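Local coordinates for DUF72 domain-containing protein (Thermotoga maritima, PDB 1VPQ) that is of unknown function but belongs to a TIM-barrel family and, in this crystal, holds sulfate ions at the C-terminal mouth of its parallel strands, at residues F131-K136 against Y159-E164; A125-S130 against L152-R157; Y222-E227 against V248-C253. All coordinates share one frame; numbering follows the deposited sequence.

Interaction 1 of 3, residues F131-K136 against Y159-E164; sequences FKFSRK and YSWDRE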
loop_
_atom_site.group_PDB
_atom_site.type_symbol
_atom_site.label_atom_id
_atom_site.label_comp_id
_atom_site.label_asym_id
_atom_site.label_seq_id
_atom_site.Cartn_x
_atom_site.Cartn_y
_atom_site.Cartn_z
ATOM N N PHE A 131 14.370 -6.603 -7.841
ATOM C CA PHE A 131 14.041 -7.861 -7.164
ATOM C C PHE A 131 13.396 -8.793 -8.182
ATOM O O PHE A 131 12.301 -8.513 -8.665
ATOM C CB PHE A 131 13.083 -7.590 -6.004
ATOM C CG PHE A 131 12.863 -8.767 -5.077
ATOM C CD1 PHE A 131 13.904 -9.282 -4.321
ATOM C CD2 PHE A 131 11.601 -9.309 -4.910
ATOM C CE1 PHE A 131 13.705 -10.335 -3.441
ATOM C CE2 PHE A 131 11.393 -10.360 -4.023
ATOM C CZ PHE A 131 12.456 -10.874 -3.293
ATOM N N LYS A 132 14.082 -9.886 -8.503
ATOM C CA LYS A 132 13.634 -10.841 -9.520
ATOM C C LYS A 132 13.375 -12.228 -8.937
ATOM O O LYS A 132 13.937 -12.602 -7.915
ATOM C CB LYS A 132 14.680 -10.987 -10.631
ATOM C CG LYS A 132 15.062 -9.701 -11.348
ATOM C CD LYS A 132 16.308 -9.932 -12.202
ATOM C CE LYS A 132 16.550 -8.800 -13.202
ATOM N NZ LYS A 132 16.209 -7.444 -12.643
ATOM N N PHE A 133 12.529 -12.987 -9.622
ATOM C CA PHE A 133 12.239 -14.356 -9.230
ATOM C C PHE A 133 13.502 -15.205 -9.338
ATOM O O PHE A 133 14.071 -15.360 -10.427
ATOM C CB PHE A 133 11.139 -14.966 -10.098
ATOM C CG PHE A 133 10.793 -16.373 -9.714
ATOM C CD1 PHE A 133 11.547 -17.437 -10.180
ATOM C CD2 PHE A 133 9.736 -16.629 -8.863
ATOM C CE1 PHE A 133 11.245 -18.738 -9.814
ATOM C CE2 PHE A 133 9.431 -17.925 -8.491
ATOM C CZ PHE A 133 10.187 -18.986 -8.973
ATOM N N SER A 134 13.935 -15.739 -8.201
ATOM C CA SER A 134 15.063 -16.669 -8.141
ATOM C C SER A 134 14.883 -17.520 -6.903
ATOM O O SER A 134 14.079 -17.192 -6.039
ATOM C CB SER A 134 16.407 -15.931 -8.086
ATOM O OG SER A 134 16.580 -15.265 -6.846
ATOM N N ARG A 135 15.632 -18.609 -6.817
ATOM C CA ARG A 135 15.539 -19.503 -5.670
ATOM C C ARG A 135 16.006 -18.784 -4.410
ATOM O O ARG A 135 15.405 -18.942 -3.361
ATOM C CB ARG A 135 16.356 -20.777 -5.900
ATOM C CG ARG A 135 16.017 -21.904 -4.941
ATOM C CD ARG A 135 17.182 -22.895 -4.741
ATOM N NE ARG A 135 18.392 -22.274 -4.174
ATOM C CZ ARG A 135 18.548 -21.886 -2.900
ATOM N NH1 ARG A 135 17.568 -22.030 -2.005
ATOM N NH2 ARG A 135 19.699 -21.333 -2.518
ATOM N N LYS A 136 17.059 -17.979 -4.524
ATOM C CA LYS A 136 17.605 -17.240 -3.371
ATOM C C LYS A 136 16.664 -16.132 -2.845
ATOM O O LYS A 136 16.576 -15.898 -1.630
ATOM C CB LYS A 136 18.982 -16.652 -3.711
ATOM N N TYR A 159 8.383 -8.558 -13.731
ATOM C CA TYR A 159 7.552 -9.524 -14.459
ATOM C C TYR A 159 7.829 -11.005 -14.112
ATOM O O TYR A 159 6.902 -11.818 -14.052
ATOM C CB TYR A 159 7.696 -9.304 -15.980
ATOM C CG TYR A 159 8.999 -9.820 -16.564
ATOM C CD1 TYR A 159 10.184 -9.086 -16.447
ATOM C CD2 TYR A 159 9.049 -11.045 -17.223
ATOM C CE1 TYR A 159 11.376 -9.559 -16.972
ATOM C CE2 TYR A 159 10.239 -11.528 -17.745
ATOM C CZ TYR A 159 11.404 -10.783 -17.616
ATOM O OH TYR A 159 12.592 -11.265 -18.135
ATOM N N SER A 160 9.104 -11.336 -13.888
ATOM C CA SER A 160 9.556 -12.701 -13.589
ATOM C C SER A 160 8.765 -13.410 -12.482
ATOM O O SER A 160 8.777 -14.642 -12.398
ATOM C CB SER A 160 11.038 -12.676 -13.201
ATOM O OG SER A 160 11.267 -11.835 -12.085
ATOM N N TRP A 161 8.099 -12.625 -11.637
ATOM C CA TRP A 161 7.357 -13.146 -10.495
ATOM C C TRP A 161 5.949 -13.667 -10.815
ATOM O O TRP A 161 5.361 -14.371 -9.994
ATOM C CB TRP A 161 7.256 -12.068 -9.407
ATOM C CG TRP A 161 8.538 -11.814 -8.666
ATOM C CD1 TRP A 161 9.386 -10.757 -8.831
ATOM C CD2 TRP A 161 9.103 -12.620 -7.623
ATOM N NE1 TRP A 161 10.443 -10.864 -7.971
ATOM C CE2 TRP A 161 10.299 -11.999 -7.220
ATOM C CE3 TRP A 161 8.719 -13.818 -7.000
ATOM C CZ2 TRP A 161 11.115 -12.526 -6.222
ATOM C CZ3 TRP A 161 9.530 -14.340 -6.004
ATOM C CH2 TRP A 161 10.715 -13.692 -5.625
ATOM N N ASP A 162 5.392 -13.320 -11.976
ATOM C CA ASP A 162 4.008 -13.725 -12.303
ATOM C C ASP A 162 3.939 -15.159 -12.827
ATOM O O ASP A 162 3.651 -15.390 -14.005
ATOM C CB ASP A 162 3.337 -12.761 -13.297
ATOM C CG ASP A 162 1.914 -13.200 -13.665
ATOM O OD1 ASP A 162 1.163 -13.579 -12.753
ATOM O OD2 ASP A 162 1.552 -13.189 -14.863
ATOM N N ARG A 163 4.187 -16.110 -11.931
ATOM C CA ARG A 163 4.220 -17.527 -12.274
ATOM C C ARG A 163 3.614 -18.329 -11.123
ATOM O O ARG A 163 3.533 -17.842 -10.004
ATOM C CB ARG A 163 5.660 -17.980 -12.571
ATOM C CG ARG A 163 6.670 -17.637 -11.483
ATOM C CD ARG A 163 8.094 -17.975 -11.894
ATOM N NE ARG A 163 8.285 -19.401 -12.145
ATOM C CZ ARG A 163 9.369 -19.948 -12.697
ATOM N NH1 ARG A 163 10.401 -19.201 -13.070
ATOM N NH2 ARG A 163 9.420 -21.262 -12.878
ATOM N N GLU A 164 3.187 -19.553 -11.400
ATOM C CA GLU A 164 2.388 -20.300 -10.430
ATOM C C GLU A 164 3.115 -20.527 -9.112
ATOM O O GLU A 164 2.527 -20.406 -8.046
ATOM C CB GLU A 164 1.929 -21.642 -11.011
ATOM C CG GLU A 164 0.863 -22.353 -10.166
ATOM C CD GLU A 164 -0.308 -21.440 -9.759
ATOM O OE1 GLU A 164 -0.784 -20.632 -10.597
ATOM O OE2 GLU A 164 -0.748 -21.531 -8.590
#

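Interaction 2 of 3, residues A125-S130 against L152-R157; sequences AQFPFS and LAVEFR. With SO4 (sulfate ion), chain C; SO4 (sulfate ion), chain B.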
loop_
_atom_site.group_PDB
_atom_site.type_symbol
_atom_site.label_atom_id
_atom_site.label_comp_id
_atom_site.label_asym_id
_atom_site.label_seq_id
_atom_site.Cartn_x
_atom_site.Cartn_y
_atom_site.Cartn_z
ATOM N N ALA A 125 5.227 -5.253 2.286
ATOM C CA ALA A 125 6.578 -5.382 1.763
ATOM C C ALA A 125 6.525 -5.242 0.253
ATOM O O ALA A 125 6.128 -6.178 -0.451
ATOM C CB ALA A 125 7.179 -6.730 2.165
ATOM N N GLN A 126 6.907 -4.063 -0.236
ATOM C CA GLN A 126 6.904 -3.768 -1.673
ATOM C C GLN A 126 8.333 -3.764 -2.211
ATOM O O GLN A 126 9.167 -2.976 -1.779
ATOM C CB GLN A 126 6.194 -2.433 -1.955
ATOM C CG GLN A 126 6.361 -1.869 -3.371
ATOM C CD GLN A 126 7.519 -0.880 -3.489
ATOM O OE1 GLN A 126 7.572 0.115 -2.762
ATOM N NE2 GLN A 126 8.452 -1.149 -4.407
ATOM N N PHE A 127 8.584 -4.640 -3.180
ATOM C CA PHE A 127 9.920 -4.875 -3.703
ATOM C C PHE A 127 10.151 -4.156 -5.019
ATOM O O PHE A 127 9.237 -4.033 -5.825
ATOM C CB PHE A 127 10.126 -6.373 -3.874
ATOM C CG PHE A 127 10.223 -7.101 -2.574
ATOM C CD1 PHE A 127 9.080 -7.536 -1.925
ATOM C CD2 PHE A 127 11.461 -7.321 -1.978
ATOM C CE1 PHE A 127 9.163 -8.187 -0.712
ATOM C CE2 PHE A 127 11.556 -7.974 -0.772
ATOM C CZ PHE A 127 10.410 -8.411 -0.134
ATOM N N PRO A 128 11.386 -3.678 -5.247
ATOM C CA PRO A 128 11.663 -2.906 -6.451
ATOM C C PRO A 128 11.778 -3.768 -7.715
ATOM O O PRO A 128 11.668 -5.010 -7.661
ATOM C CB PRO A 128 12.991 -2.215 -6.125
ATOM C CG PRO A 128 13.664 -3.130 -5.167
ATOM C CD PRO A 128 12.584 -3.843 -4.405
ATOM N N PHE A 129 11.976 -3.087 -8.842
ATOM C CA PHE A 129 12.119 -3.707 -10.164
ATOM C C PHE A 129 13.273 -4.703 -10.192
ATOM O O PHE A 129 13.166 -5.767 -10.803
ATOM C CB PHE A 129 12.347 -2.617 -11.210
ATOM C CG PHE A 129 12.265 -3.102 -12.628
ATOM C CD1 PHE A 129 11.046 -3.436 -13.187
ATOM C CD2 PHE A 129 13.407 -3.206 -13.410
ATOM C CE1 PHE A 129 10.968 -3.881 -14.493
ATOM C CE2 PHE A 129 13.334 -3.648 -14.720
ATOM C CZ PHE A 129 12.113 -3.985 -15.263
ATOM N N SER A 130 14.360 -4.345 -9.512
ATOM C CA SER A 130 15.573 -5.174 -9.422
ATOM C C SER A 130 15.406 -6.494 -8.662
ATOM O O SER A 130 16.232 -7.382 -8.795
ATOM C CB SER A 130 16.687 -4.381 -8.746
ATOM O OG SER A 130 16.271 -3.978 -7.456
ATOM N N LEU A 152 0.920 -9.950 6.948
ATOM C CA LEU A 152 1.889 -9.528 5.940
ATOM C C LEU A 152 1.328 -9.622 4.516
ATOM O O LEU A 152 0.593 -10.556 4.185
ATOM C CB LEU A 152 3.150 -10.399 6.040
ATOM C CG LEU A 152 4.372 -9.947 5.234
ATOM C CD1 LEU A 152 4.910 -8.619 5.741
ATOM C CD2 LEU A 152 5.460 -10.999 5.262
ATOM N N ALA A 153 1.685 -8.631 3.697
ATOM C CA ALA A 153 1.355 -8.592 2.272
ATOM C C ALA A 153 2.579 -8.224 1.456
ATOM O O ALA A 153 3.416 -7.419 1.893
ATOM C CB ALA A 153 0.227 -7.599 1.987
ATOM N N VAL A 154 2.681 -8.826 0.269
ATOM C CA VAL A 154 3.832 -8.615 -0.618
ATOM C C VAL A 154 3.410 -8.179 -2.033
ATOM O O VAL A 154 2.473 -8.736 -2.624
ATOM C CB VAL A 154 4.753 -9.886 -0.689
ATOM C CG1 VAL A 154 5.773 -9.769 -1.830
ATOM C CG2 VAL A 154 5.490 -10.108 0.642
ATOM N N GLU A 155 4.146 -7.191 -2.548
ATOM C CA GLU A 155 4.008 -6.676 -3.904
ATOM C C GLU A 155 5.336 -6.801 -4.670
ATOM O O GLU A 155 6.391 -6.386 -4.173
ATOM C CB GLU A 155 3.626 -5.188 -3.848
ATOM C CG GLU A 155 3.295 -4.566 -5.200
ATOM C CD GLU A 155 3.225 -3.043 -5.162
ATOM O OE1 GLU A 155 2.772 -2.497 -4.141
ATOM O OE2 GLU A 155 3.618 -2.387 -6.152
ATOM N N PHE A 156 5.262 -7.315 -5.896
ATOM C CA PHE A 156 6.409 -7.384 -6.808
ATOM C C PHE A 156 6.289 -6.368 -7.937
ATOM O O PHE A 156 5.184 -6.037 -8.374
ATOM C CB PHE A 156 6.523 -8.769 -7.432
ATOM C CG PHE A 156 6.331 -9.888 -6.465
ATOM C CD1 PHE A 156 7.371 -10.293 -5.639
ATOM C CD2 PHE A 156 5.114 -10.554 -6.390
ATOM C CE1 PHE A 156 7.194 -11.351 -4.732
ATOM C CE2 PHE A 156 4.926 -11.612 -5.495
ATOM C CZ PHE A 156 5.969 -12.011 -4.669
ATOM N N ARG A 157 7.439 -5.887 -8.402
ATOM C CA ARG A 157 7.520 -4.965 -9.530
ATOM C C ARG A 157 7.985 -5.662 -10.811
ATOM O O ARG A 157 7.638 -5.232 -11.908
ATOM C CB ARG A 157 8.490 -3.831 -9.207
ATOM C CG ARG A 157 8.486 -2.694 -10.231
ATOM C CD ARG A 157 7.467 -1.664 -9.849
ATOM N NE ARG A 157 8.027 -0.727 -8.876
ATOM C CZ ARG A 157 7.349 -0.132 -7.900
ATOM N NH1 ARG A 157 6.060 -0.383 -7.704
ATOM N NH2 ARG A 157 7.976 0.715 -7.098
HETATM S S SO4 C . 11.309 0.782 -8.703
HETATM O O1 SO4 C . 11.093 1.266 -7.343
HETATM O O2 SO4 C . 12.504 1.383 -9.269
HETATM O O3 SO4 C . 11.503 -0.661 -8.687
HETATM O O4 SO4 C . 10.164 1.105 -9.544
HETATM S S SO4 B . 5.539 2.365 -4.611
HETATM O O1 SO4 B . 5.343 0.960 -4.953
HETATM O O2 SO4 B . 6.960 2.692 -4.604
HETATM O O3 SO4 B . 4.860 3.174 -5.612
HETATM O O4 SO4 B . 5.009 2.614 -3.275
HETATM O O HOH W 1 9.986 -7.101 -7.640
#

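Interaction 3 of 3, residues Y222-E227 against V248-C253; sequences YLYSEE and VFFNNC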
loop_
_atom_site.group_PDB
_atom_site.type_symbol
_atom_site.label_atom_id
_atom_site.label_comp_id
_atom_site.label_asym_id
_atom_site.label_seq_id
_atom_site.Cartn_x
_atom_site.Cartn_y
_atom_site.Cartn_z
ATOM N N TYR A 222 -0.750 10.636 -13.024
ATOM C CA TYR A 222 -1.773 9.948 -13.802
ATOM C C TYR A 222 -3.118 10.082 -13.105
ATOM O O TYR A 222 -3.180 10.083 -11.879
ATOM C CB TYR A 222 -1.420 8.478 -13.957
ATOM C CG TYR A 222 -2.300 7.739 -14.933
ATOM C CD1 TYR A 222 -1.995 7.717 -16.284
ATOM C CD2 TYR A 222 -3.419 7.042 -14.503
ATOM C CE1 TYR A 222 -2.795 7.042 -17.193
ATOM C CE2 TYR A 222 -4.236 6.351 -15.409
ATOM C CZ TYR A 222 -3.913 6.355 -16.749
ATOM O OH TYR A 222 -4.693 5.684 -17.657
ATOM N N LEU A 223 -4.182 10.212 -13.894
ATOM C CA LEU A 223 -5.547 10.284 -13.378
ATOM C C LEU A 223 -6.400 9.239 -14.083
ATOM O O LEU A 223 -6.729 9.392 -15.262
ATOM C CB LEU A 223 -6.145 11.684 -13.594
ATOM C CG LEU A 223 -7.549 11.940 -13.006
ATOM C CD1 LEU A 223 -7.519 12.070 -11.489
ATOM C CD2 LEU A 223 -8.166 13.173 -13.617
ATOM N N TYR A 224 -6.749 8.177 -13.360
ATOM C CA TYR A 224 -7.609 7.138 -13.900
ATOM C C TYR A 224 -8.926 7.717 -14.432
ATOM O O TYR A 224 -9.541 8.569 -13.798
ATOM C CB TYR A 224 -7.926 6.092 -12.830
ATOM C CG TYR A 224 -6.802 5.130 -12.522
ATOM C CD1 TYR A 224 -6.602 3.990 -13.305
ATOM C CD2 TYR A 224 -5.961 5.332 -11.424
ATOM C CE1 TYR A 224 -5.586 3.091 -13.021
ATOM C CE2 TYR A 224 -4.933 4.434 -11.134
ATOM C CZ TYR A 224 -4.757 3.316 -11.937
ATOM O OH TYR A 224 -3.747 2.426 -11.670
ATOM N N SER A 225 -9.342 7.239 -15.600
ATOM C CA SER A 225 -10.662 7.535 -16.144
ATOM C C SER A 225 -11.729 6.760 -15.383
ATOM O O SER A 225 -11.443 5.721 -14.790
ATOM C CB SER A 225 -10.732 7.156 -17.630
ATOM O OG SER A 225 -10.840 5.746 -17.813
ATOM N N GLU A 226 -12.957 7.274 -15.422
ATOM C CA GLU A 226 -14.118 6.611 -14.814
ATOM C C GLU A 226 -14.338 5.208 -15.391
ATOM O O GLU A 226 -14.762 4.296 -14.680
ATOM C CB GLU A 226 -15.385 7.463 -14.990
ATOM N N GLU A 227 -14.032 5.043 -16.677
ATOM C CA GLU A 227 -14.158 3.743 -17.344
ATOM C C GLU A 227 -13.221 2.702 -16.724
ATOM O O GLU A 227 -13.637 1.575 -16.437
ATOM C CB GLU A 227 -13.857 3.867 -18.842
ATOM C CG GLU A 227 -14.756 4.844 -19.607
ATOM C CD GLU A 227 -16.135 4.262 -19.962
ATOM O OE1 GLU A 227 -16.842 3.760 -19.046
ATOM O OE2 GLU A 227 -16.518 4.329 -21.162
ATOM N N VAL A 248 -7.769 -1.121 -0.333
ATOM C CA VAL A 248 -7.535 -0.565 -1.655
ATOM C C VAL A 248 -6.893 0.804 -1.485
ATOM O O VAL A 248 -7.463 1.687 -0.849
ATOM C CB VAL A 248 -8.859 -0.432 -2.440
ATOM C CG1 VAL A 248 -8.604 0.044 -3.859
ATOM C CG2 VAL A 248 -9.638 -1.765 -2.445
ATOM N N PHE A 249 -5.701 0.980 -2.037
ATOM C CA PHE A 249 -4.997 2.264 -1.929
ATOM C C PHE A 249 -4.615 2.790 -3.297
ATOM O O PHE A 249 -4.206 2.012 -4.160
ATOM C CB PHE A 249 -3.745 2.125 -1.057
ATOM C CG PHE A 249 -4.036 1.659 0.340
ATOM C CD1 PHE A 249 -4.387 2.568 1.332
ATOM C CD2 PHE A 249 -3.985 0.309 0.663
ATOM C CE1 PHE A 249 -4.675 2.141 2.619
ATOM C CE2 PHE A 249 -4.274 -0.124 1.958
ATOM C CZ PHE A 249 -4.617 0.802 2.930
ATOM N N PHE A 250 -4.751 4.111 -3.472
ATOM C CA PHE A 250 -4.351 4.825 -4.694
ATOM C C PHE A 250 -3.060 5.577 -4.453
ATOM O O PHE A 250 -2.946 6.336 -3.490
ATOM C CB PHE A 250 -5.417 5.836 -5.127
ATOM C CG PHE A 250 -6.566 5.228 -5.861
ATOM C CD1 PHE A 250 -7.567 4.561 -5.169
ATOM C CD2 PHE A 250 -6.648 5.318 -7.238
ATOM C CE1 PHE A 250 -8.635 3.998 -5.835
ATOM C CE2 PHE A 250 -7.713 4.757 -7.914
ATOM C CZ PHE A 250 -8.713 4.093 -7.203
ATOM N N ASN A 251 -2.109 5.393 -5.362
ATOM C CA ASN A 251 -0.739 5.830 -5.166
ATOM C C ASN A 251 -0.317 6.922 -6.140
ATOM O O ASN A 251 0.805 7.422 -6.065
ATOM C CB ASN A 251 0.194 4.616 -5.313
ATOM C CG ASN A 251 1.525 4.813 -4.621
ATOM O OD1 ASN A 251 1.615 5.485 -3.591
ATOM N ND2 ASN A 251 2.570 4.224 -5.180
ATOM N N ASN A 252 -1.211 7.265 -7.064
ATOM C CA ASN A 252 -0.957 8.304 -8.064
ATOM C C ASN A 252 -1.174 9.675 -7.457
ATOM O O ASN A 252 -2.019 10.434 -7.908
ATOM C CB ASN A 252 -1.837 8.105 -9.306
ATOM C CG ASN A 252 -3.326 8.030 -8.983
ATOM O OD1 ASN A 252 -3.734 7.380 -8.024
ATOM N ND2 ASN A 252 -4.143 8.678 -9.804
ATOM N N CYS A 253 -0.383 9.985 -6.433
ATOM C CA CYS A 253 -0.666 11.098 -5.511
ATOM C C CYS A 253 -0.236 12.469 -6.023
ATOM O O CYS A 253 -0.515 13.484 -5.386
ATOM C CB CYS A 253 -0.021 10.826 -4.138
ATOM S SG CYS A 253 -0.832 9.497 -3.152
#

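Interaction 1 of 3, residues F131-K136 against Y159-E164
Phe-131, Phe-133 and Trp-161 form an aromatic cluster that joins two neighbouring beta-alpha loops of the TIM barrel, the one leading into helix 135-147 and the one between strand 152-155 and helix 164-173. Two hydrogen bonds fix how the loops sit. Trp-161 donates from NE1, in the plane of its indole, to Phe-131 O at 3.1 Å, reaching that oxygen from above the carbonyl plane. Beside it, the N-H of Phe-133 runs straight (177°) to Ser-160 OG at 3.0 Å; a small hydroxyl suits this place, accepting that bond while also being hydrogen-bonded to His-158 ND1.

Ring contacts fill the rest. The backbone of Phe-133 lies over one indole face, with CA 3.7 Å from the centroid of the six-membered ring in a CH-pi contact, and the phenyl turns its edge to the same face in an offset edge-to-face pair whose CD2 comes 3.5 Å from Trp-161 CE3. Phe-131 lies almost parallel to the indole but slid so far along it that the two rings barely overlap. Tryptophan thus serves twice, as an N-H donor at its edge and as a broad apolar surface.

On the outer side Arg-163 covers Phe-133. Its chain bends at chi3 (-62°), laying the guanidinium nearly flat on the phenyl, planes 17° apart, in an off-centre cation-pi stack, while NH2 holds a salt bridge to Glu-165. The CD methylene of Arg-163 makes a CH-pi contact over the ring centre, 3.5 Å from the Phe-133 centroid, and NH1 lies 3.4 Å from Phe-133 CE1 at the rim.

Interaction 2 of 3, residues A125-S130 against L152-R157
Ala-125 pairs with Val-154 and Gln-126 with Glu-155 as neighbouring parallel strands running within 8° of each other, laced by Ala-125 N to Ala-153 O, Glu-155 N to Ala-125 O and Phe-127 N to Glu-155 O. Ala-125 packs on Leu-144 of helix 135-147, while Val-154, on the same face, meets Ile-175 and, through CG1, Phe-127 CE1 at 3.9 Å; small and branched apolar groups suit this layer.

On the other, polar face Gln-126 and Glu-155 lie side by side, pointing the same way, Lys-84 holding the amide oxygen and Arg-203 and His-205 the carboxylate. Glu-155 OE2 also makes a salt bridge to Arg-157 NH1 at 3.5 Å. Arg-157 folds back over this surface through bends at chi2 (90°) and chi3 (84°), and its guanidinium meets two sulfates at its edge: NE reaches O4 of sulfate C at 2.9 Å, NH2 reaches O1 of that ion at 3.2 Å, and NH1 reaches O1 of sulfate B at 3.1 Å. Over one guanidinium face lies Gln-126 NE2, the planes roughly parallel; it is 3.3 Å from Arg-157 NH2, but both are donors and pack without bonding. Where the strands part, a water bridges the backbones, giving to Pro-128 O at 2.7 Å and accepting from Arg-157 N at 2.9 Å.

Lys-84, Arg-203 and Tyr-220 also bind the sulfates, which probably come from the crystallisation liquor. Even so, such a pocket at the C-terminal ends of the strands, beyond a beta-alpha-beta crossover, is where TIM barrels place their active sites, and it might serve an anionic ligand.

Interaction 3 of 3, residues Y222-E227 against V248-C253
Asn-252 reaches across to the backbone of Tyr-222, and this single hydrogen bond is the polar centre of the contact: ND2 donates to Tyr-222 O at 2.7 Å, with the N-H pointing straight at the oxygen (179°) and the oxygen lying in the amide plane. Asn-252 is the centre of an inverse gamma turn, and its chi1 (55°) sets CG between the backbone N and the carbonyl carbon, turning the amide toward Tyr-222.

Next to the amide stands Tyr-224. Tyr-224 CD2 lies 4.1 Å from Asn-252 ND2, ring and amide planes turned 82° apart, and 4.0 Å from Phe-250 CE2, at the edge of the phenylalanine ring. From within its own segment Tyr-222 covers part of one face of the Tyr-224 ring, with CE2 3.9 Å above the plane.

A second shell holds these groups. Asn-261 of helix 257-270 offers OD1 both to Asn-252 ND2 and to the backbone N of Tyr-224. Tyr-224 OH is bonded to Asp-181, so a tyrosine suits this buried place, its ring packing while its tip meets a polar partner. Phe-250 meets Phe-204 edge-to-face and rests on Leu-229. Further out, the Ser-225 side chain caps a backbone N in the first turn of helix 226-240 and its own N bonds Glu-228 OE2, in the manner of a capping box; that carboxylate also meets Tyr-222 OH.

The contact therefore fastens the loop leading into helix 226-240 to the turn that follows strand 245-250, which pairs with strand 13-18: an arrangement of beta-alpha loops at the C-terminal mouth of a TIM barrel.

All three contacts lie toward the C-terminal mouth of the barrel. Interactions 1 and 2, with centres 11 Å apart, touch and flank the same helix, 135-147: Trp-161 CD2 packs 3.5 Å from Phe-156 CD1, and Phe-131 stacks on Phe-127, so the aromatic cluster of the outer loops runs on from the strand ends. Interaction 2 holds the two sulfates. Interaction 3 reaches the same sheet, its centre about 19 Å from that of interaction 2 and its nearest atoms about 6 Å away; His-205 spans the gap, bonding Glu-155 on one side and Asn-251 on the other. Interactions 1 and 3 remain separate, their nearest atoms about 16 Å apart.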